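Local coordinates for VAO-type flavoprotein oxidase VAO615 (Myceliophthora thermophila, PDB 6F72) that probably acts as a secreted oxidoreductase that carries a bicovalently bound FAD and, once reduced, reacts rapidly with molecular oxygen, though its substrate is unknown, at residues Ala194-Ala199 and Ser291-Leu296; Met209-Gly214 and His297-Val302; Ala247-Leu252 and Pro461-His466; Gly304-Phe309 and Thr350-Met355. One frame throughout, in Å; residues are numbered along the deposited sequence.

In the fold
Interactions 1 and 4 are buried pairings of antiparallel strands, one in the FAD-binding part and one in the seven-stranded sheet that follows it in the chain; their centres lie about 30 Å apart. Interaction 2, at the surface, continues strand 288-298 of interaction 1 and meets the end of helix 203-212, whose M209 and A210 pack against A195, L197 and L296. Interaction 3 is buried and joins the neighbouring strand 251-257 to a distant loop; L252 and N250 bond to T293 and R295. Backbone ladders and apolar side chains dominate interactions 1 and 4, whereas a few polar groups and one bridging water carry each of interactions 2 and 3.

Interaction 1: Ala194-Ala199 and Ser291-Leu296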
loop_
_atom_site.group_PDB
_atom_site.type_symbol
_atom_site.label_atom_id
_atom_site.label_comp_id
_atom_site.label_asym_id
_atom_site.label_seq_id
_atom_site.Cartn_x
_atom_site.Cartn_y
_atom_site.Cartn_z
ATOM N N ALA A 194 -23.470 -0.915 1.676
ATOM C CA ALA A 194 -22.255 -0.112 1.683
ATOM C C ALA A 194 -21.751 0.063 3.120
ATOM O O ALA A 194 -22.487 -0.155 4.097
ATOM C CB ALA A 194 -22.504 1.240 1.033
ATOM N N ALA A 195 -20.490 0.457 3.229
ATOM C CA ALA A 195 -19.872 0.755 4.511
ATOM C C ALA A 195 -19.189 2.115 4.425
ATOM O O ALA A 195 -18.400 2.365 3.510
ATOM C CB ALA A 195 -18.880 -0.332 4.881
ATOM N N LYS A 196 -19.533 3.005 5.353
ATOM C CA LYS A 196 -18.799 4.249 5.525
ATOM C C LYS A 196 -17.715 3.980 6.571
ATOM O O LYS A 196 -18.009 3.481 7.663
ATOM C CB LYS A 196 -19.732 5.372 5.963
ATOM C CG LYS A 196 -19.066 6.736 6.021
ATOM C CD LYS A 196 -20.066 7.813 6.408
ATOM C CE LYS A 196 -19.353 9.031 6.966
ATOM N NZ LYS A 196 -20.325 10.096 7.327
ATOM N N LEU A 197 -16.466 4.282 6.220
ATOM C CA LEU A 197 -15.331 3.953 7.083
ATOM C C LEU A 197 -14.442 5.156 7.318
ATOM O O LEU A 197 -14.054 5.834 6.370
ATOM C CB LEU A 197 -14.500 2.809 6.474
ATOM C CG LEU A 197 -15.129 1.478 6.044
ATOM C CD1 LEU A 197 -14.078 0.605 5.364
ATOM C CD2 LEU A 197 -15.781 0.729 7.204
ATOM N N GLY A 198 -14.114 5.413 8.590
ATOM C CA GLY A 198 -13.212 6.514 8.937
ATOM C C GLY A 198 -11.812 6.287 8.363
ATOM O O GLY A 198 -11.423 5.146 8.094
ATOM N N ALA A 199 -11.065 7.376 8.178
ATOM C CA ALA A 199 -9.769 7.359 7.498
ATOM C C ALA A 199 -8.696 6.426 8.090
ATOM O O ALA A 199 -7.786 6.002 7.374
ATOM C CB ALA A 199 -9.237 8.775 7.371
ATOM N N SER A 291 -13.098 10.101 5.603
ATOM C CA SER A 291 -13.766 8.816 5.468
ATOM C C SER A 291 -13.977 8.529 4.000
ATOM O O SER A 291 -13.867 9.433 3.159
ATOM C CB SER A 291 -15.122 8.809 6.208
ATOM O OG SER A 291 -16.123 9.500 5.475
ATOM N N MET A 292 -14.272 7.263 3.709
ATOM C CA MET A 292 -14.800 6.849 2.411
ATOM C C MET A 292 -16.064 6.030 2.625
ATOM O O MET A 292 -16.249 5.401 3.670
ATOM C CB MET A 292 -13.748 6.047 1.618
ATOM C CG MET A 292 -13.536 4.605 2.053
ATOM S SD MET A 292 -12.438 3.719 0.932
ATOM C CE MET A 292 -12.731 2.027 1.466
ATOM N N THR A 293 -16.953 6.071 1.646
ATOM C CA THR A 293 -18.068 5.154 1.614
ATOM C C THR A 293 -17.787 4.229 0.445
ATOM O O THR A 293 -17.413 4.689 -0.641
ATOM C CB THR A 293 -19.382 5.915 1.460
ATOM O OG1 THR A 293 -19.444 6.896 2.495
ATOM C CG2 THR A 293 -20.591 4.973 1.559
ATOM N N ALA A 294 -17.933 2.930 0.685
ATOM C CA ALA A 294 -17.617 1.932 -0.323
ATOM C C ALA A 294 -18.607 0.793 -0.320
ATOM O O ALA A 294 -19.188 0.450 0.720
ATOM C CB ALA A 294 -16.208 1.399 -0.128
ATOM N N ARG A 295 -18.770 0.216 -1.504
ATOM C CA ARG A 295 -19.569 -0.980 -1.733
ATOM C C ARG A 295 -19.203 -2.146 -0.814
ATOM O O ARG A 295 -18.033 -2.426 -0.580
ATOM C CB ARG A 295 -19.450 -1.421 -3.203
ATOM C CG ARG A 295 -19.704 -0.308 -4.214
ATOM C CD ARG A 295 -19.861 -0.811 -5.654
ATOM N NE ARG A 295 -18.668 -1.465 -6.189
ATOM C CZ ARG A 295 -18.471 -1.779 -7.474
ATOM N NH1 ARG A 295 -19.396 -1.490 -8.401
ATOM N NH2 ARG A 295 -17.341 -2.386 -7.837
ATOM N N LEU A 296 -20.230 -2.784 -0.273
ATOM C CA LEU A 296 -20.112 -4.087 0.361
ATOM C C LEU A 296 -20.726 -5.114 -0.557
ATOM O O LEU A 296 -21.595 -4.783 -1.346
ATOM C CB LEU A 296 -20.824 -4.109 1.718
ATOM C CG LEU A 296 -20.112 -3.406 2.873
ATOM C CD1 LEU A 296 -20.926 -3.571 4.145
ATOM C CD2 LEU A 296 -18.700 -3.941 3.069
#
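A195 and L197 pair with A294 and M292 in an antiparallel ladder, the short strands running at 161° to each other with their axes 4.6 Å apart. Both pairs are hydrogen-bonded in both directions, with N to O distances of 2.8 Å from A195 N to A294 O and 2.8 Å from L197 N to M292 O. Between them K196 faces T293 as a non-hydrogen-bonded pair. With CG anti to its backbone N (chi1 -174°), K196 sends an extended chain obliquely across T293, its CG 3.5 Å from T293 OG1, and farther out its CE passes 3.6 Å from S291 OG. That hydroxyl is held by E255 on the neighbouring strand 251-257. On the other face, A195, L197, M292 and A294 give an apolar surface. A195 CB rests 3.9 Å from L296 CG, and L197 CD1 approaches M292 CE more loosely at 4.4 Å. Helix 227-233 lies over this face, V228 touching both L197 and M292. A199, the residue after strand 193-198, touches the FAD in this PCMH-type domain. The two faces differ in chemistry: one buries alanines, a leucine and a methionine beneath helix 227-233, while the other carries hydroxyls alongside the aliphatic part of a lysine, and the directional backbone bonds hold the strands in register.

Interaction 2: Met209-Gly214 and His297-Val302. With NAG (2-acetamido-2-deoxy-beta-D-glucopyranose), chain H.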
loop_
_atom_site.group_PDB
_atom_site.type_symbol
_atom_site.label_atom_id
_atom_site.label_comp_id
_atom_site.label_asym_id
_atom_site.label_seq_id
_atom_site.Cartn_x
_atom_site.Cartn_y
_atom_site.Cartn_z
ATOM N N MET A 209 -15.877 -5.749 10.420
ATOM C CA MET A 209 -17.106 -4.987 10.229
ATOM C C MET A 209 -17.985 -5.551 9.102
ATOM O O MET A 209 -19.197 -5.718 9.278
ATOM C CB MET A 209 -16.779 -3.503 10.010
ATOM C CG MET A 209 -17.993 -2.608 9.850
ATOM S SD MET A 209 -18.357 -2.277 8.119
ATOM C CE MET A 209 -20.043 -1.686 8.242
ATOM N N ALA A 210 -17.368 -5.839 7.955
ATOM C CA ALA A 210 -18.082 -6.432 6.831
ATOM C C ALA A 210 -18.619 -7.817 7.181
ATOM O O ALA A 210 -19.790 -8.101 6.907
ATOM C CB ALA A 210 -17.211 -6.476 5.574
ATOM N N ASN A 211 -17.780 -8.667 7.782
ATOM C CA ASN A 211 -18.194 -10.022 8.166
ATOM C C ASN A 211 -19.441 -10.029 9.063
ATOM O O ASN A 211 -20.341 -10.851 8.863
ATOM C CB ASN A 211 -17.067 -10.817 8.846
ATOM C CG ASN A 211 -17.564 -12.139 9.395
ATOM O OD1 ASN A 211 -17.675 -13.121 8.658
ATOM N ND2 ASN A 211 -17.892 -12.160 10.692
ATOM N N SER A 212 -19.480 -9.121 10.043
ATOM C CA SER A 212 -20.557 -9.082 11.039
ATOM C C SER A 212 -21.930 -8.806 10.424
ATOM O O SER A 212 -22.952 -9.107 11.038
ATOM C CB SER A 212 -20.258 -8.055 12.135
ATOM O OG SER A 212 -20.192 -6.746 11.603
ATOM N N THR A 213 -21.935 -8.244 9.214
ATOM C CA THR A 213 -23.168 -7.932 8.462
ATOM C C THR A 213 -23.514 -8.958 7.351
ATOM O O THR A 213 -24.546 -8.841 6.684
ATOM C CB THR A 213 -23.137 -6.485 7.892
ATOM O OG1 THR A 213 -22.167 -6.380 6.844
ATOM C CG2 THR A 213 -22.788 -5.465 8.970
ATOM N N GLY A 214 -22.665 -9.968 7.170
ATOM C CA GLY A 214 -22.843 -10.967 6.113
ATOM C C GLY A 214 -22.339 -10.491 4.759
ATOM O O GLY A 214 -22.911 -10.846 3.731
ATOM N N HIS A 297 -20.289 -6.360 -0.447
ATOM C CA HIS A 297 -20.761 -7.411 -1.345
ATOM C C HIS A 297 -21.248 -8.590 -0.526
ATOM O O HIS A 297 -20.650 -8.905 0.497
ATOM C CB HIS A 297 -19.625 -7.828 -2.271
ATOM C CG HIS A 297 -18.892 -6.671 -2.881
ATOM N ND1 HIS A 297 -19.322 -6.042 -4.029
ATOM C CD2 HIS A 297 -17.769 -6.018 -2.493
ATOM C CE1 HIS A 297 -18.497 -5.055 -4.324
ATOM N NE2 HIS A 297 -17.543 -5.020 -3.412
ATOM N N ARG A 298 -22.335 -9.226 -0.959
ATOM C CA ARG A 298 -22.897 -10.365 -0.235
ATOM C C ARG A 298 -21.852 -11.468 -0.032
ATOM O O ARG A 298 -21.176 -11.877 -0.980
ATOM C CB ARG A 298 -24.152 -10.914 -0.931
ATOM C CG ARG A 298 -24.970 -11.906 -0.100
ATOM C CD ARG A 298 -25.534 -11.257 1.166
ATOM N NE ARG A 298 -26.352 -12.166 1.980
ATOM C CZ ARG A 298 -25.880 -12.980 2.930
ATOM N NH1 ARG A 298 -24.580 -13.028 3.207
ATOM N NH2 ARG A 298 -26.719 -13.754 3.616
ATOM N N ASP A 299 -21.706 -11.912 1.215
ATOM C CA ASP A 299 -20.757 -12.969 1.560
ATOM C C ASP A 299 -21.384 -14.340 1.313
ATOM O O ASP A 299 -22.584 -14.451 1.078
ATOM C CB ASP A 299 -20.316 -12.810 3.020
ATOM C CG ASP A 299 -19.008 -13.527 3.340
ATOM O OD1 ASP A 299 -18.238 -13.915 2.428
ATOM O OD2 ASP A 299 -18.752 -13.695 4.543
ATOM N N GLY A 300 -20.558 -15.373 1.338
ATOM C CA GLY A 300 -20.996 -16.749 1.195
ATOM C C GLY A 300 -19.759 -17.621 1.180
ATOM O O GLY A 300 -18.645 -17.120 1.351
ATOM N N ILE A 301 -19.973 -18.922 0.994
ATOM C CA ILE A 301 -18.929 -19.930 0.784
ATOM C C ILE A 301 -17.762 -19.389 -0.067
ATOM O O ILE A 301 -17.986 -18.722 -1.077
ATOM C CB ILE A 301 -19.592 -21.228 0.211
ATOM C CG1 ILE A 301 -19.813 -22.270 1.313
ATOM C CG2 ILE A 301 -18.829 -21.851 -0.957
ATOM C CD1 ILE A 301 -21.018 -22.022 2.196
ATOM N N VAL A 302 -16.526 -19.620 0.385
ATOM C CA VAL A 302 -15.323 -19.250 -0.377
ATOM C C VAL A 302 -14.416 -20.474 -0.517
ATOM O O VAL A 302 -13.949 -21.032 0.485
ATOM C CB VAL A 302 -14.537 -18.053 0.240
ATOM C CG1 VAL A 302 -13.286 -17.734 -0.578
ATOM C CG2 VAL A 302 -15.407 -16.810 0.319
HETATM C C1 NAG H . -18.452 -13.293 11.390
HETATM C C2 NAG H . -18.025 -13.898 12.740
HETATM C C3 NAG H . -19.021 -14.930 13.299
HETATM C C4 NAG H . -20.490 -14.487 13.192
HETATM C C5 NAG H . -20.789 -14.077 11.748
HETATM C C6 NAG H . -22.232 -13.593 11.582
HETATM C C7 NAG H . -15.590 -13.992 13.169
HETATM C C8 NAG H . -14.354 -14.820 12.964
HETATM N N2 NAG H . -16.707 -14.517 12.651
HETATM O O3 NAG H . -18.710 -15.189 14.672
HETATM O O4 NAG H . -21.373 -15.525 13.651
HETATM O O5 NAG H . -19.872 -13.028 11.382
HETATM O O6 NAG H . -22.347 -12.673 10.488
HETATM O O7 NAG H . -15.550 -12.919 13.763
HETATM O O HOH W 1 -16.580 -12.812 5.812
#
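R298 and D299 converge on one backbone oxygen, that of G214. The amide D299 N lies 3.0 Å from G214 O and bonds at 163°, although it stands above the carbonyl plane. From R298 comes a second, weak bond, NH1 to G214 O at 2.8 Å but bent to 119°; the side chain starts away from the helix and turns back through a bend at chi2 (63°), bringing the guanidinium obliquely to the oxygen. D299 takes a different path. Its CB packs 3.3 Å from G214 O, while its carboxylate lies near N211, with OD2 facing the amide oxygen across a water. The two side chains do not touch: the water donates to both, at 3.1 Å from N211 OD1 and 2.7 Å from D299 OD2. The other carboxylate oxygen, D299 OD1, makes a salt bridge with R216, which also bonds to G300 O, so D299 is tied to strand 215-216 as well as to the helix end. N211 is itself N-glycosylated, ND2 being linked to C1 of the sugar, and the amide oxygen is left to meet the water. Y392 of helix 391-399 flanks N211. G214, with positive phi, is the first residue past helix 203-212, and two bonds back into the last turn make this end a Schellman motif; its carbonyl accepts from R298 and D299 at the end of strand 288-298, beside the glycosylated N211.

Interaction 3: Ala247-Leu252 and Pro461-His466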
loop_
_atom_site.group_PDB
_atom_site.type_symbol
_atom_site.label_atom_id
_atom_site.label_comp_id
_atom_site.label_asym_id
_atom_site.label_seq_id
_atom_site.Cartn_x
_atom_site.Cartn_y
_atom_site.Cartn_z
ATOM N N ALA A 247 -9.906 -1.795 -5.295
ATOM C CA ALA A 247 -10.461 -0.993 -4.199
ATOM C C ALA A 247 -11.149 0.296 -4.683
ATOM O O ALA A 247 -12.313 0.540 -4.346
ATOM C CB ALA A 247 -9.363 -0.685 -3.184
ATOM N N ALA A 248 -10.447 1.077 -5.513
ATOM C CA ALA A 248 -10.916 2.365 -6.000
ATOM C C ALA A 248 -12.229 2.306 -6.839
ATOM O O ALA A 248 -12.986 3.288 -6.870
ATOM C CB ALA A 248 -9.811 3.064 -6.754
ATOM N N ASP A 249 -12.473 1.151 -7.481
ATOM C CA ASP A 249 -13.695 0.841 -8.232
ATOM C C ASP A 249 -14.911 0.792 -7.327
ATOM O O ASP A 249 -16.040 1.064 -7.771
ATOM C CB ASP A 249 -13.583 -0.526 -8.903
ATOM C CG ASP A 249 -12.657 -0.527 -10.083
ATOM O OD1 ASP A 249 -12.323 0.556 -10.620
ATOM O OD2 ASP A 249 -12.274 -1.642 -10.487
ATOM N N ASN A 250 -14.665 0.422 -6.069
ATOM C CA ASN A 250 -15.716 0.218 -5.089
ATOM C C ASN A 250 -16.012 1.446 -4.245
ATOM O O ASN A 250 -16.857 1.376 -3.359
ATOM C CB ASN A 250 -15.389 -0.980 -4.207
ATOM C CG ASN A 250 -15.550 -2.282 -4.945
ATOM O OD1 ASN A 250 -16.620 -2.865 -4.931
ATOM N ND2 ASN A 250 -14.487 -2.731 -5.632
ATOM N N VAL A 251 -15.345 2.564 -4.531
ATOM C CA VAL A 251 -15.591 3.804 -3.810
ATOM C C VAL A 251 -16.872 4.472 -4.287
ATOM O O VAL A 251 -17.103 4.641 -5.505
ATOM C CB VAL A 251 -14.412 4.804 -3.879
ATOM C CG1 VAL A 251 -14.690 6.008 -2.979
ATOM C CG2 VAL A 251 -13.135 4.150 -3.414
ATOM N N LEU A 252 -17.710 4.844 -3.317
ATOM C CA LEU A 252 -18.929 5.591 -3.605
ATOM C C LEU A 252 -18.742 7.078 -3.321
ATOM O O LEU A 252 -19.146 7.920 -4.115
ATOM C CB LEU A 252 -20.122 5.015 -2.835
ATOM C CG LEU A 252 -20.429 3.527 -3.007
ATOM C CD1 LEU A 252 -21.434 3.093 -1.956
ATOM C CD2 LEU A 252 -20.956 3.230 -4.411
ATOM N N PRO A 461 -17.961 3.414 -11.208
ATOM C CA PRO A 461 -17.921 4.788 -11.736
ATOM C C PRO A 461 -16.590 5.117 -12.409
ATOM O O PRO A 461 -15.563 4.470 -12.109
ATOM C CB PRO A 461 -18.053 5.649 -10.474
ATOM C CG PRO A 461 -18.718 4.763 -9.470
ATOM C CD PRO A 461 -18.146 3.403 -9.741
ATOM N N ALA A 462 -16.603 6.133 -13.276
ATOM C CA ALA A 462 -15.374 6.699 -13.829
ATOM C C ALA A 462 -14.386 7.040 -12.694
ATOM O O ALA A 462 -14.765 7.622 -11.675
ATOM C CB ALA A 462 -15.670 7.931 -14.658
ATOM N N ASN A 463 -13.137 6.630 -12.878
ATOM C CA ASN A 463 -12.055 6.916 -11.927
ATOM C C ASN A 463 -10.715 7.035 -12.665
ATOM O O ASN A 463 -10.665 6.832 -13.884
ATOM C CB ASN A 463 -12.045 5.917 -10.756
ATOM C CG ASN A 463 -11.784 4.489 -11.180
ATOM O OD1 ASN A 463 -10.843 4.209 -11.931
ATOM N ND2 ASN A 463 -12.592 3.562 -10.667
ATOM N N SER A 464 -9.666 7.425 -11.945
ATOM C CA SER A 464 -8.341 7.692 -12.540
ATOM C C SER A 464 -7.382 6.492 -12.540
ATOM O O SER A 464 -6.201 6.623 -12.907
ATOM C CB SER A 464 -7.693 8.909 -11.882
ATOM O OG SER A 464 -7.389 8.671 -10.499
ATOM N N LEU A 465 -7.911 5.326 -12.176
ATOM C CA LEU A 465 -7.147 4.096 -12.136
ATOM C C LEU A 465 -6.425 3.862 -13.456
ATOM O O LEU A 465 -7.040 3.915 -14.531
ATOM C CB LEU A 465 -8.040 2.915 -11.764
ATOM C CG LEU A 465 -7.322 1.600 -11.474
ATOM C CD1 LEU A 465 -6.813 1.547 -10.031
ATOM C CD2 LEU A 465 -8.203 0.406 -11.792
ATOM N N HIS A 466 -5.111 3.652 -13.366
ATOM C CA HIS A 466 -4.259 3.443 -14.535
ATOM C C HIS A 466 -4.822 2.341 -15.465
ATOM O O HIS A 466 -5.158 1.241 -14.995
ATOM C CB HIS A 466 -2.829 3.109 -14.080
ATOM C CG HIS A 466 -1.798 3.234 -15.165
ATOM N ND1 HIS A 466 -1.736 2.369 -16.234
ATOM C CD2 HIS A 466 -0.788 4.123 -15.343
ATOM C CE1 HIS A 466 -0.732 2.715 -17.025
ATOM N NE2 HIS A 466 -0.149 3.784 -16.514
HETATM O O HOH W 2 -14.537 4.227 -8.747
#
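N463 points the N-H of its amide at the carboxylate of D249, the two side chains crossing at about a right angle while their planar groups stay nearly coplanar, 17° apart. ND2 donates to OD1 of D249 at 3.0 Å and 159°, with the oxygen close to the plane of the amide; on the acceptor side, it is the anti lone pair, the one away from OD2, that is used. The same ND2 also donates to a water 2.8 Å away, and this water in turn donates to A248 O at 2.6 Å, so the amide is linked to the 3-10 turn 247-249 both directly and through solvent. The other end of the amide faces its own loop: N463 OD1 accepts from L465 N at 3.1 Å, an Asx turn that fixes how the group is rotated. CG lies between the backbone N and the carbonyl carbon (chi1 63°), a position from which ND2 reaches D249 while OD1 stays near L465 N. Carbon atoms of the loop also lie beside the oxygens of D249. P461 CD sits 3.7 Å from D249 O, and L465 CD2 comes within 4.3 Å of D249 OD1. Loop 461-466 is thereby joined to the 3-10 turn 247-249 that precedes strand 251-257 in the FAD-binding part. A salt bridge from R470 of helix 468-471 to OD1 probably offsets the buried charge of D249, while the N463 amide and V246 N give its oxygens directional donors, and the contact depends on such polar bonds more than on apolar area.

Interaction 4: Gly304-Phe309 and Thr350-Met355; sequences GTLLGF and TAYGTM
L306 and Y352 lie side by side, pointing the same way from one face of the sheet, with L306 CD1 4.1 Å from Y352 CE1 at the edge of the ring, near its plane. On the opposite face L307 CB and A351 CB meet at 4.5 Å, and T305 CG2, also on this face, touches M355 CE at 4.0 Å. M355 bends at chi3 (-81°), which brings its methyl CE 3.6 Å from G304 C, over backbone that carries no side chain at G304. These groups are positioned by an antiparallel ladder. L307 and A351 exchange bonds in both directions, L307 N to A351 O and A351 N to L307 O at 2.8 Å each, whereas T305 and G353 are paired by one firm bond, G353 N to T305 O at 2.8 Å, and a weak return bond, T305 N to G353 O at 3.4 Å. T305 OG1 reaches forward to donate to the carbonyl of the next residue, L306 O. Farther out, helix 360-376 covers the face of T305 and L307 through L367 and L371, while Y352 meets the ring of Y398 with planes at about 45°. The strands are neighbours in the seven-stranded antiparallel sheet, with strands 382-388 and 339-344 flanking them. The ladder is thus uneven: firm both ways at L307 and A351, it has one weak bond at T305 and G353, where apolar contact from M355 CE adds to the pairing.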
loop_
_atom_site.group_PDB
_atom_site.type_symbol
_atom_site.label_atom_id
_atom_site.label_comp_id
_atom_site.label_asym_id
_atom_site.label_seq_id
_atom_site.Cartn_x
_atom_site.Cartn_y
_atom_site.Cartn_z
ATOM N N GLY A 304 -10.975 -22.417 -1.455
ATOM C CA GLY A 304 -9.570 -22.092 -1.241
ATOM C C GLY A 304 -8.663 -23.261 -1.524
ATOM O O GLY A 304 -9.106 -24.414 -1.537
ATOM N N THR A 305 -7.393 -22.957 -1.774
ATOM C CA THR A 305 -6.370 -23.988 -1.875
ATOM C C THR A 305 -4.972 -23.469 -1.632
ATOM O O THR A 305 -4.681 -22.290 -1.861
ATOM C CB THR A 305 -6.400 -24.737 -3.232
ATOM O OG1 THR A 305 -5.644 -25.945 -3.105
ATOM C CG2 THR A 305 -5.830 -23.880 -4.385
ATOM N N LEU A 306 -4.127 -24.371 -1.143
ATOM C CA LEU A 306 -2.696 -24.288 -1.352
ATOM C C LEU A 306 -2.415 -25.064 -2.635
ATOM O O LEU A 306 -2.914 -26.182 -2.824
ATOM C CB LEU A 306 -1.914 -24.886 -0.170
ATOM C CG LEU A 306 -0.404 -24.617 -0.074
ATOM C CD1 LEU A 306 0.036 -24.598 1.379
ATOM C CD2 LEU A 306 0.433 -25.633 -0.847
ATOM N N LEU A 307 -1.627 -24.452 -3.514
ATOM C CA LEU A 307 -1.093 -25.127 -4.685
ATOM C C LEU A 307 0.392 -24.817 -4.824
ATOM O O LEU A 307 0.772 -23.685 -5.141
ATOM C CB LEU A 307 -1.881 -24.744 -5.948
ATOM C CG LEU A 307 -1.364 -25.124 -7.346
ATOM C CD1 LEU A 307 -1.172 -26.629 -7.513
ATOM C CD2 LEU A 307 -2.305 -24.569 -8.406
ATOM N N GLY A 308 1.219 -25.832 -4.584
ATOM C CA GLY A 308 2.671 -25.688 -4.627
ATOM C C GLY A 308 3.355 -26.734 -5.477
ATOM O O GLY A 308 2.879 -27.864 -5.582
ATOM N N PHE A 309 4.472 -26.345 -6.092
ATOM C CA PHE A 309 5.330 -27.257 -6.855
ATOM C C PHE A 309 6.775 -26.767 -6.863
ATOM O O PHE A 309 7.022 -25.567 -6.711
ATOM C CB PHE A 309 4.805 -27.464 -8.286
ATOM C CG PHE A 309 4.765 -26.214 -9.129
ATOM C CD1 PHE A 309 5.888 -25.804 -9.863
ATOM C CD2 PHE A 309 3.584 -25.458 -9.231
ATOM C CE1 PHE A 309 5.849 -24.658 -10.652
ATOM C CE2 PHE A 309 3.537 -24.316 -10.028
ATOM C CZ PHE A 309 4.671 -23.916 -10.738
ATOM N N THR A 350 4.678 -21.333 -4.499
ATOM C CA THR A 350 3.630 -21.629 -3.530
ATOM C C THR A 350 2.508 -20.644 -3.744
ATOM O O THR A 350 2.714 -19.435 -3.631
ATOM C CB THR A 350 4.153 -21.532 -2.079
ATOM O OG1 THR A 350 5.283 -22.396 -1.930
ATOM C CG2 THR A 350 3.066 -21.948 -1.082
ATOM N N ALA A 351 1.324 -21.169 -4.043
ATOM C CA ALA A 351 0.166 -20.347 -4.354
ATOM C C ALA A 351 -0.968 -20.620 -3.411
ATOM O O ALA A 351 -1.180 -21.761 -2.997
ATOM C CB ALA A 351 -0.281 -20.586 -5.784
ATOM N N TYR A 352 -1.691 -19.552 -3.086
ATOM C CA TYR A 352 -2.953 -19.630 -2.362
ATOM C C TYR A 352 -4.082 -19.174 -3.264
ATOM O O TYR A 352 -4.047 -18.061 -3.802
ATOM C CB TYR A 352 -2.925 -18.756 -1.113
ATOM C CG TYR A 352 -1.791 -19.021 -0.144
ATOM C CD1 TYR A 352 -1.416 -20.331 0.210
ATOM C CD2 TYR A 352 -1.117 -17.950 0.467
ATOM C CE1 TYR A 352 -0.383 -20.562 1.119
ATOM C CE2 TYR A 352 -0.093 -18.170 1.391
ATOM C CZ TYR A 352 0.268 -19.475 1.707
ATOM O OH TYR A 352 1.278 -19.693 2.621
ATOM N N GLY A 353 -5.064 -20.051 -3.433
ATOM C CA GLY A 353 -6.213 -19.784 -4.293
ATOM C C GLY A 353 -7.416 -19.217 -3.568
ATOM O O GLY A 353 -7.714 -19.620 -2.444
ATOM N N THR A 354 -8.110 -18.296 -4.240
ATOM C CA THR A 354 -9.335 -17.669 -3.736
ATOM C C THR A 354 -10.438 -17.830 -4.792
ATOM O O THR A 354 -10.351 -17.287 -5.898
ATOM C CB THR A 354 -9.098 -16.186 -3.399
ATOM O OG1 THR A 354 -8.112 -16.095 -2.361
ATOM C CG2 THR A 354 -10.387 -15.504 -2.942
ATOM N N MET A 355 -11.462 -18.595 -4.430
ATOM C CA MET A 355 -12.498 -19.008 -5.368
ATOM C C MET A 355 -13.905 -18.727 -4.805
ATOM O O MET A 355 -14.591 -19.655 -4.357
ATOM C CB MET A 355 -12.296 -20.489 -5.742
ATOM C CG MET A 355 -11.017 -20.757 -6.531
ATOM S SD MET A 355 -10.455 -22.472 -6.544
ATOM C CE MET A 355 -9.616 -22.561 -4.957
#